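Local coordinates for protein putative cellulase CEL6 (PDB 1UP3) that probably hydrolyses internal beta-1,4-glucosidic bonds of cellulose, as an endoglucanase of glycoside hydrolase family 6, at residues 39-47 / 72-81; 229-237 / 265-274. All blocks are in the same frame, centred on the assembly; numbering follows the deposited sequence.

Both contacts belong to one family 6 glycoside hydrolase chain, one in the strands and one in the loops of its distorted alpha/beta barrel. Interaction 1 lies near the centre of the chain, where strand 42-44, the outermost strand on one side of the parallel sheet, pairs with strand 72-75 after the helix 50-66 crossover. Interaction 2 comes later in the sequence and ties together two loops, one leading into the last strand, 254-258, and one leaving it for helix 282-291. The two centres are about 20 Å apart, and their nearest atoms about 5 Å, without touching. Each contact approaches the bound glycan: Y76 lies near a glucose unit, and W233 lines the sugar-binding pocket.

Interaction 1: 39-47 / 72-81; sequences PQSYWLDQA and VLTLYGIPHR
W43 turns CG beside its backbone N (chi1 -70°), while T74 chi1 of -62° places OG1 beside the backbone N and leaves the CG2 methyl anti to it; the methyl thus sits over the centre of the indole six-membered ring, 3.6 Å from T74 CG2 to the centroid, a CH-pi contact. T74 OG1 donates to S41 OG at 2.8 Å in the conformer described; a threonine suits this place because its two branches serve an aromatic face and a polar neighbour. S41 OG and W43 NE1 both bond to I260 O. Y76 receives the CZ3 edge of W43 on one face, a T-shaped pair with planes at 89°, and R81 CD on the other. Beneath, three backbone bonds join parallel strands 42-44 and 72-75 of a beta-alpha-beta unit, and Y76 N to L44 O continues the pairing beyond residue 75. On the opposite sheet face, L44 CD1 packs 4.0 Å from both L73 CD2 and L75 CD2; L44 and L75 also touch W100 of helix 94-108, so branched apolar side chains suit this face. R81 NH1 meets the anti lone pair of D45 OD2 at 3.0 Å, almost straight, and also donates to Y76 O. A water joins D45 OD2, Q46 NE2 and R81 NH2, while Q46 OE1 accepts from G90 N. With A87 O and S88 O taking the remaining guanidinium nitrogens, R81 is fixed in rotation, and its charge would probably favour an ionised D45.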
loop_
_atom_site.group_PDB
_atom_site.type_symbol
_atom_site.label_atom_id
_atom_site.label_comp_id
_atom_site.label_asym_id
_atom_site.label_seq_id
_atom_site.Cartn_x
_atom_site.Cartn_y
_atom_site.Cartn_z
ATOM N N PRO A 39 -9.360 -8.029 5.561
ATOM C CA PRO A 39 -7.904 -8.111 5.315
ATOM C C PRO A 39 -7.310 -6.796 4.804
ATOM O O PRO A 39 -7.910 -6.134 3.928
ATOM C CB PRO A 39 -7.775 -9.198 4.248
ATOM C CG PRO A 39 -9.113 -9.336 3.663
ATOM C CD PRO A 39 -10.142 -8.855 4.613
ATOM N N GLN A 40 -6.144 -6.413 5.322
ATOM C CA GLN A 40 -5.553 -5.125 4.941
ATOM C C GLN A 40 -4.157 -5.377 4.350
ATOM O O GLN A 40 -4.010 -6.272 3.550
ATOM C CB GLN A 40 -5.664 -4.119 6.104
ATOM C CG GLN A 40 -7.146 -3.854 6.379
ATOM C CD GLN A 40 -7.442 -3.252 7.740
ATOM O OE1 GLN A 40 -6.758 -2.353 8.170
ATOM N NE2 GLN A 40 -8.481 -3.742 8.395
ATOM N N SER A 41 -3.159 -4.581 4.668
ATOM C CA SER A 41 -1.764 -4.938 4.340
ATOM C C SER A 41 -0.941 -4.607 5.554
ATOM O O SER A 41 -1.328 -3.749 6.372
ATOM C CB SER A 41 -1.204 -4.180 3.125
ATOM O OG SER A 41 -0.954 -2.818 3.447
ATOM N N TYR A 42 0.202 -5.267 5.688
ATOM C CA TYR A 42 1.112 -5.078 6.811
ATOM C C TYR A 42 2.278 -4.209 6.338
ATOM O O TYR A 42 3.005 -4.584 5.453
ATOM C CB TYR A 42 1.580 -6.458 7.300
ATOM C CG TYR A 42 2.367 -6.415 8.590
ATOM C CD1 TYR A 42 1.715 -6.305 9.813
ATOM C CD2 TYR A 42 3.730 -6.501 8.593
ATOM C CE1 TYR A 42 2.416 -6.271 11.012
ATOM C CE2 TYR A 42 4.451 -6.467 9.801
ATOM C CZ TYR A 42 3.788 -6.345 10.992
ATOM O OH TYR A 42 4.502 -6.289 12.187
ATOM N N TRP A 43 2.444 -3.037 6.965
ATOM C CA TRP A 43 3.421 -2.064 6.512
ATOM C C TRP A 43 4.740 -2.259 7.245
ATOM O O TRP A 43 4.748 -2.320 8.503
ATOM C CB TRP A 43 2.916 -0.659 6.778
ATOM C CG TRP A 43 1.752 -0.214 5.917
ATOM C CD1 TRP A 43 0.537 -0.810 5.796
ATOM C CD2 TRP A 43 1.747 0.872 4.999
ATOM N NE1 TRP A 43 -0.248 -0.107 4.904
ATOM C CE2 TRP A 43 0.480 0.926 4.394
ATOM C CE3 TRP A 43 2.695 1.848 4.649
ATOM C CZ2 TRP A 43 0.133 1.884 3.454
ATOM C CZ3 TRP A 43 2.349 2.810 3.731
ATOM C CH2 TRP A 43 1.067 2.821 3.127
ATOM N N LEU A 44 5.833 -2.289 6.491
ATOM C CA LEU A 44 7.190 -2.418 7.041
ATOM C C LEU A 44 8.014 -1.179 6.680
ATOM O O LEU A 44 7.921 -0.651 5.576
ATOM C CB LEU A 44 7.850 -3.632 6.454
ATOM C CG LEU A 44 7.123 -4.950 6.709
ATOM C CD1 LEU A 44 7.807 -6.062 5.904
ATOM C CD2 LEU A 44 7.110 -5.251 8.185
ATOM N N ASP A 45 8.807 -0.722 7.623
ATOM C CA ASP A 45 9.716 0.385 7.401
ATOM C C ASP A 45 10.994 0.257 8.212
ATOM O O ASP A 45 11.376 -0.837 8.577
ATOM C CB ASP A 45 8.988 1.707 7.592
ATOM C CG ASP A 45 8.561 1.973 9.020
ATOM O OD1 ASP A 45 8.869 1.163 9.933
ATOM O OD2 ASP A 45 7.901 3.020 9.319
ATOM N N GLN A 46 11.644 1.391 8.447
ATOM C CA GLN A 46 12.955 1.394 9.103
ATOM C C GLN A 46 12.906 0.997 10.572
ATOM O O GLN A 46 13.960 0.775 11.180
ATOM C CB GLN A 46 13.660 2.748 8.951
ATOM C CG GLN A 46 13.151 3.879 9.853
ATOM C CD GLN A 46 11.732 4.313 9.589
ATOM O OE1 GLN A 46 11.249 4.306 8.444
ATOM N NE2 GLN A 46 11.048 4.687 10.640
ATOM N N ALA A 47 11.716 0.843 11.128
ATOM C CA ALA A 47 11.557 0.239 12.461
ATOM C C ALA A 47 11.945 -1.241 12.498
ATOM O O ALA A 47 12.077 -1.825 13.568
ATOM C CB ALA A 47 10.148 0.382 12.943
ATOM N N VAL A 72 -0.446 -9.697 2.382
ATOM C CA VAL A 72 -0.135 -8.467 1.634
ATOM C C VAL A 72 0.765 -7.628 2.521
ATOM O O VAL A 72 0.408 -7.325 3.691
ATOM C CB VAL A 72 -1.397 -7.658 1.267
ATOM C CG1 VAL A 72 -1.029 -6.501 0.400
ATOM C CG2 VAL A 72 -2.481 -8.553 0.578
ATOM N N LEU A 73 1.957 -7.329 2.000
ATOM C CA LEU A 73 2.976 -6.567 2.700
ATOM C C LEU A 73 3.201 -5.271 1.916
ATOM O O LEU A 73 3.279 -5.304 0.687
ATOM C CB LEU A 73 4.279 -7.354 2.803
ATOM C CG LEU A 73 4.092 -8.579 3.718
ATOM C CD1 LEU A 73 4.849 -9.712 3.155
ATOM C CD2 LEU A 73 4.556 -8.295 5.110
ATOM N N THR A 74 3.334 -4.165 2.639
ATOM C CA THR A 74 3.664 -2.873 2.053
ATOM C C THR A 74 5.036 -2.418 2.508
ATOM O O THR A 74 5.272 -2.318 3.702
ATOM C CB THR A 74 2.614 -1.882 2.430
ATOM O OG1 THR A 74 1.353 -2.326 1.887
ATOM C CG2 THR A 74 2.897 -0.497 1.780
ATOM N N LEU A 75 5.943 -2.204 1.568
ATOM C CA LEU A 75 7.283 -1.736 1.907
ATOM C C LEU A 75 7.303 -0.221 1.858
ATOM O O LEU A 75 7.019 0.371 0.829
ATOM C CB LEU A 75 8.321 -2.348 0.946
ATOM C CG LEU A 75 8.335 -3.881 0.891
ATOM C CD1 LEU A 75 9.457 -4.358 -0.028
ATOM C CD2 LEU A 75 8.488 -4.531 2.267
ATOM N N TYR A 76 7.693 0.418 2.956
ATOM C CA TYR A 76 7.619 1.886 3.061
ATOM C C TYR A 76 8.863 2.402 3.790
ATOM O O TYR A 76 8.771 2.984 4.877
ATOM C CB TYR A 76 6.310 2.260 3.783
ATOM C CG TYR A 76 5.864 3.714 3.733
ATOM C CD1 TYR A 76 5.846 4.395 2.525
ATOM C CD2 TYR A 76 5.407 4.353 4.869
ATOM C CE1 TYR A 76 5.417 5.727 2.433
ATOM C CE2 TYR A 76 4.955 5.678 4.822
ATOM C CZ TYR A 76 4.938 6.349 3.600
ATOM O OH TYR A 76 4.506 7.673 3.548
ATOM N N GLY A 77 10.026 2.109 3.216
ATOM C CA GLY A 77 11.317 2.439 3.820
ATOM C C GLY A 77 12.216 3.326 2.970
ATOM O O GLY A 77 13.384 3.505 3.336
ATOM N N ILE A 78 11.729 3.870 1.871
ATOM C CA ILE A 78 12.618 4.599 0.925
ATOM C C ILE A 78 13.313 5.770 1.611
ATOM O O ILE A 78 12.730 6.442 2.465
ATOM C CB ILE A 78 11.818 5.085 -0.333
ATOM C CG1 ILE A 78 12.712 5.307 -1.544
ATOM C CG2 ILE A 78 10.992 6.296 -0.002
ATOM C CD1 ILE A 78 13.247 4.021 -2.139
ATOM N N PRO A 79 14.577 6.003 1.305
ATOM C CA PRO A 79 15.235 7.190 1.847
ATOM C C PRO A 79 14.503 8.474 1.437
ATOM O O PRO A 79 13.960 8.564 0.345
ATOM C CB PRO A 79 16.649 7.124 1.246
ATOM C CG PRO A 79 16.885 5.654 1.049
ATOM C CD PRO A 79 15.524 5.159 0.584
ATOM N N HIS A 80 14.481 9.451 2.335
ATOM C CA HIS A 80 13.742 10.711 2.142
ATOM C C HIS A 80 12.251 10.428 2.001
ATOM O O HIS A 80 11.564 11.104 1.246
ATOM C CB HIS A 80 14.259 11.537 0.933
ATOM C CG HIS A 80 15.746 11.519 0.804
ATOM N ND1 HIS A 80 16.565 11.917 1.837
ATOM C CD2 HIS A 80 16.560 11.091 -0.185
ATOM C CE1 HIS A 80 17.826 11.749 1.483
ATOM N NE2 HIS A 80 17.857 11.237 0.265
ATOM N N ARG A 81 11.762 9.429 2.766
ATOM C CA ARG A 81 10.341 9.074 2.731
ATOM C C ARG A 81 9.481 10.293 2.976
ATOM O O ARG A 81 9.758 11.067 3.872
ATOM C CB ARG A 81 10.038 7.983 3.737
ATOM C CG ARG A 81 8.714 7.288 3.551
ATOM C CD ARG A 81 8.496 6.243 4.598
ATOM N NE ARG A 81 8.202 6.819 5.894
ATOM C CZ ARG A 81 8.035 6.117 6.984
ATOM N NH1 ARG A 81 8.125 4.794 6.968
ATOM N NH2 ARG A 81 7.729 6.721 8.113
HETATM O O HOH W 1 8.070 5.233 10.728
#

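Interaction 2: 229-237 / 265-274; sequences APLNWCNPS and ESDGTCGRGE. With BGC (beta-D-glucopyranose), chain B; BGC (beta-D-glucopyranose), chain C; SO4 (sulfate ion), chain E; SO4 (sulfate ion), chain D.
N235 reaches into the loop 265-274 with its whole amide, and here the packing is dense. OD1 accepts from D267 N at 2.8 Å, while ND2 donates in the amide plane to S266 OG and to E274 OE1, so three bonds fix the amide's rotation. S266 OG also bonds to P275 O. In return, D267 OD2 takes N235 N through its anti lone pair, 2.9 Å; asparagine, with an acceptor and a donor on one flat group, fits this exchange. Salt bridges to R220 and K261 hold the other D267 oxygen. Alongside runs the C234-C270 disulfide (chi3 -82°), a covalent link between two irregular loops that flank strand 254-258 in the family 6 barrel. C234 CB also backs one face of the W233 indole, whose opposite face carries the glycan: C2 of the chain C glucose lies 3.8 Å from W233 CZ3, the flat sugar-aromatic contact of carbohydrate-binding clefts. Toward solvent the contact is looser. R272 NH2 donates to C234 O at 3.0 Å and, with NE, grips E274 side-on, while water joins N235 O to E274 OE2. Farther out, T269 OG1, G271 N and G273 N bind a sulfate, probably from the crystallisation liquor.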
loop_
_atom_site.group_PDB
_atom_site.type_symbol
_atom_site.label_atom_id
_atom_site.label_comp_id
_atom_site.label_asym_id
_atom_site.label_seq_id
_atom_site.Cartn_x
_atom_site.Cartn_y
_atom_site.Cartn_z
ATOM N N ALA A 229 -8.763 20.634 -2.348
ATOM C CA ALA A 229 -8.159 21.639 -1.474
ATOM C C ALA A 229 -6.827 21.063 -1.013
ATOM O O ALA A 229 -6.687 19.840 -0.937
ATOM C CB ALA A 229 -9.041 21.930 -0.287
ATOM N N PRO A 230 -5.828 21.905 -0.745
ATOM C CA PRO A 230 -4.618 21.398 -0.107
ATOM C C PRO A 230 -4.947 20.565 1.169
ATOM O O PRO A 230 -5.819 20.898 1.989
ATOM C CB PRO A 230 -3.809 22.670 0.212
ATOM C CG PRO A 230 -4.302 23.714 -0.721
ATOM C CD PRO A 230 -5.745 23.353 -1.039
ATOM N N LEU A 231 -4.255 19.438 1.276
ATOM C CA LEU A 231 -4.349 18.544 2.407
ATOM C C LEU A 231 -5.701 17.826 2.413
ATOM O O LEU A 231 -6.106 17.271 3.412
ATOM C CB LEU A 231 -4.061 19.273 3.732
ATOM C CG LEU A 231 -2.661 19.063 4.302
ATOM C CD1 LEU A 231 -1.539 19.360 3.353
ATOM C CD2 LEU A 231 -2.514 19.848 5.618
ATOM N N ASN A 232 -6.382 17.779 1.275
ATOM C CA ASN A 232 -7.640 17.010 1.223
ATOM C C ASN A 232 -7.468 15.491 1.388
ATOM O O ASN A 232 -8.454 14.780 1.631
ATOM C CB ASN A 232 -8.503 17.383 -0.002
ATOM C CG ASN A 232 -7.974 16.846 -1.293
ATOM O OD1 ASN A 232 -6.765 16.631 -1.465
ATOM N ND2 ASN A 232 -8.886 16.603 -2.247
ATOM N N TRP A 233 -6.216 15.030 1.331
ATOM C CA TRP A 233 -5.836 13.626 1.533
ATOM C C TRP A 233 -5.405 13.367 2.978
ATOM O O TRP A 233 -5.117 12.230 3.335
ATOM C CB TRP A 233 -4.686 13.251 0.570
ATOM C CG TRP A 233 -3.599 14.297 0.605
ATOM C CD1 TRP A 233 -3.483 15.372 -0.243
ATOM C CD2 TRP A 233 -2.582 14.472 1.601
ATOM N NE1 TRP A 233 -2.417 16.154 0.126
ATOM C CE2 TRP A 233 -1.846 15.631 1.248
ATOM C CE3 TRP A 233 -2.171 13.741 2.720
ATOM C CZ2 TRP A 233 -0.740 16.080 1.985
ATOM C CZ3 TRP A 233 -1.082 14.190 3.451
ATOM C CH2 TRP A 233 -0.396 15.370 3.082
ATOM N N CYS A 234 -5.364 14.418 3.816
ATOM C CA CYS A 234 -4.799 14.318 5.168
ATOM C C CYS A 234 -5.933 14.295 6.202
ATOM O O CYS A 234 -6.506 15.318 6.536
ATOM C CB CYS A 234 -3.832 15.486 5.369
ATOM S SG CYS A 234 -2.487 15.187 6.514
ATOM N N ASN A 235 -6.279 13.096 6.649
ATOM C CA ASN A 235 -7.427 12.867 7.548
ATOM C C ASN A 235 -8.704 13.651 7.182
ATOM O O ASN A 235 -9.286 14.308 8.055
ATOM C CB ASN A 235 -7.050 13.209 8.991
ATOM C CG ASN A 235 -5.948 12.315 9.560
ATOM O OD1 ASN A 235 -5.867 11.131 9.214
ATOM N ND2 ASN A 235 -5.107 12.864 10.455
ATOM N N PRO A 236 -9.183 13.586 5.943
ATOM C CA PRO A 236 -10.447 14.265 5.608
ATOM C C PRO A 236 -11.648 13.657 6.312
ATOM O O PRO A 236 -11.717 12.475 6.560
ATOM C CB PRO A 236 -10.574 14.071 4.111
ATOM C CG PRO A 236 -9.801 12.769 3.862
ATOM C CD PRO A 236 -8.644 12.817 4.810
ATOM N N SER A 237 -12.623 14.507 6.601
ATOM C CA SER A 237 -13.889 14.004 7.084
ATOM C C SER A 237 -14.800 13.626 5.911
ATOM O O SER A 237 -14.532 13.935 4.744
ATOM C CB SER A 237 -14.542 15.038 7.997
ATOM O OG SER A 237 -14.867 16.186 7.245
ATOM N N GLU A 265 -5.963 4.414 10.812
ATOM C CA GLU A 265 -4.638 5.022 11.008
ATOM C C GLU A 265 -4.616 6.466 10.546
ATOM O O GLU A 265 -5.176 6.799 9.484
ATOM C CB GLU A 265 -3.568 4.239 10.255
ATOM C CG GLU A 265 -3.195 2.970 10.943
ATOM C CD GLU A 265 -2.051 2.288 10.180
ATOM O OE1 GLU A 265 -1.393 2.941 9.302
ATOM O OE2 GLU A 265 -1.801 1.170 10.438
ATOM N N SER A 266 -4.038 7.348 11.365
ATOM C CA SER A 266 -3.923 8.753 11.019
ATOM C C SER A 266 -3.003 8.937 9.821
ATOM O O SER A 266 -2.014 8.246 9.675
ATOM C CB SER A 266 -3.401 9.571 12.190
ATOM O OG SER A 266 -3.264 10.936 11.811
ATOM N N ASP A 267 -3.319 9.915 8.983
ATOM C CA ASP A 267 -2.461 10.291 7.866
ATOM C C ASP A 267 -1.314 11.201 8.317
ATOM O O ASP A 267 -0.375 11.453 7.533
ATOM C CB ASP A 267 -3.267 10.957 6.754
ATOM C CG ASP A 267 -4.324 10.048 6.177
ATOM O OD1 ASP A 267 -3.948 8.917 5.791
ATOM O OD2 ASP A 267 -5.536 10.394 6.084
ATOM N N GLY A 268 -1.423 11.751 9.527
ATOM C CA GLY A 268 -0.434 12.679 10.056
ATOM C C GLY A 268 -1.060 13.752 10.941
ATOM O O GLY A 268 -2.259 13.761 11.180
ATOM N N THR A 269 -0.231 14.695 11.378
ATOM C CA THR A 269 -0.711 15.810 12.159
ATOM C C THR A 269 -1.585 16.799 11.365
ATOM O O THR A 269 -2.500 17.434 11.920
ATOM C CB THR A 269 0.482 16.503 12.822
ATOM O OG1 THR A 269 1.446 16.849 11.835
ATOM C CG2 THR A 269 1.227 15.597 13.728
ATOM N N CYS A 270 -1.318 16.897 10.066
ATOM C CA CYS A 270 -2.231 17.516 9.090
ATOM C C CYS A 270 -2.499 19.013 9.352
ATOM O O CYS A 270 -3.530 19.536 8.965
ATOM C CB CYS A 270 -3.534 16.685 8.958
ATOM S SG CYS A 270 -3.256 14.991 8.318
ATOM N N GLY A 271 -1.578 19.670 10.050
ATOM C CA GLY A 271 -1.710 21.090 10.394
ATOM C C GLY A 271 -2.785 21.391 11.427
ATOM O O GLY A 271 -3.259 22.542 11.560
ATOM N N ARG A 272 -3.196 20.357 12.152
ATOM C CA ARG A 272 -4.307 20.434 13.096
ATOM C C ARG A 272 -3.988 19.729 14.417
ATOM O O ARG A 272 -4.872 19.524 15.257
ATOM C CB ARG A 272 -5.549 19.806 12.464
ATOM C CG ARG A 272 -6.167 20.688 11.403
ATOM C CD ARG A 272 -7.517 20.183 10.910
ATOM N NE ARG A 272 -7.434 18.797 10.452
ATOM C CZ ARG A 272 -7.203 18.413 9.188
ATOM N NH1 ARG A 272 -7.040 19.292 8.204
ATOM N NH2 ARG A 272 -7.129 17.123 8.898
ATOM N N GLY A 273 -2.740 19.293 14.596
ATOM C CA GLY A 273 -2.379 18.629 15.831
ATOM C C GLY A 273 -3.023 17.243 15.950
ATOM O O GLY A 273 -3.196 16.730 17.053
ATOM N N GLU A 274 -3.323 16.624 14.804
ATOM C CA GLU A 274 -3.890 15.258 14.790
ATOM C C GLU A 274 -2.818 14.217 15.085
ATOM O O GLU A 274 -1.628 14.554 15.184
ATOM C CB GLU A 274 -4.636 15.012 13.470
ATOM C CG GLU A 274 -5.926 15.820 13.479
ATOM C CD GLU A 274 -6.623 15.985 12.168
ATOM O OE1 GLU A 274 -6.049 15.662 11.104
ATOM O OE2 GLU A 274 -7.791 16.473 12.211
HETATM C C2 BGC B . -1.497 14.625 -4.587
HETATM C C3 BGC B . -1.362 14.139 -3.164
HETATM C C4 BGC B . 0.082 14.206 -2.651
HETATM C C5 BGC B . 0.731 15.578 -2.962
HETATM C C6 BGC B . 2.231 15.555 -2.654
HETATM C C1 BGC B . -0.803 15.973 -4.706
HETATM O O2 BGC B . -2.879 14.709 -4.914
HETATM O O3 BGC B . -1.908 12.820 -3.063
HETATM O O4 BGC B . 0.101 14.057 -1.277
HETATM O O5 BGC B . 0.555 15.810 -4.324
HETATM O O6 BGC B . 2.720 16.880 -2.843
HETATM C C2 BGC C . 1.000 12.855 0.615
HETATM C C3 BGC C . 1.347 11.464 1.124
HETATM C C4 BGC C . 0.155 10.520 0.964
HETATM C C5 BGC C . -0.349 10.605 -0.493
HETATM C C6 BGC C . -1.646 9.809 -0.688
HETATM C C1 BGC C . 0.480 12.771 -0.824
HETATM O O2 BGC C . 2.120 13.753 0.736
HETATM O O3 BGC C . 1.789 11.492 2.472
HETATM O O4 BGC C . 0.487 9.164 1.278
HETATM O O5 BGC C . -0.653 11.939 -0.869
HETATM O O6 BGC C . -2.048 9.833 -2.044
HETATM S S SO4 E . 1.000 20.252 12.830
HETATM O O1 SO4 E . 2.219 19.991 13.562
HETATM O O2 SO4 E . -0.159 19.837 13.601
HETATM O O3 SO4 E . 1.020 19.633 11.496
HETATM O O4 SO4 E . 0.881 21.678 12.450
HETATM S S SO4 D . -1.768 19.411 -1.604
HETATM O O1 SO4 D . -0.369 19.801 -1.769
HETATM O O2 SO4 D . -2.099 19.436 -0.185
HETATM O O3 SO4 D . -1.915 18.052 -2.093
HETATM O O4 SO4 D . -2.679 20.268 -2.394
HETATM O O HOH W 2 -7.967 17.538 5.465
HETATM O O HOH W 3 -9.578 15.699 10.272
#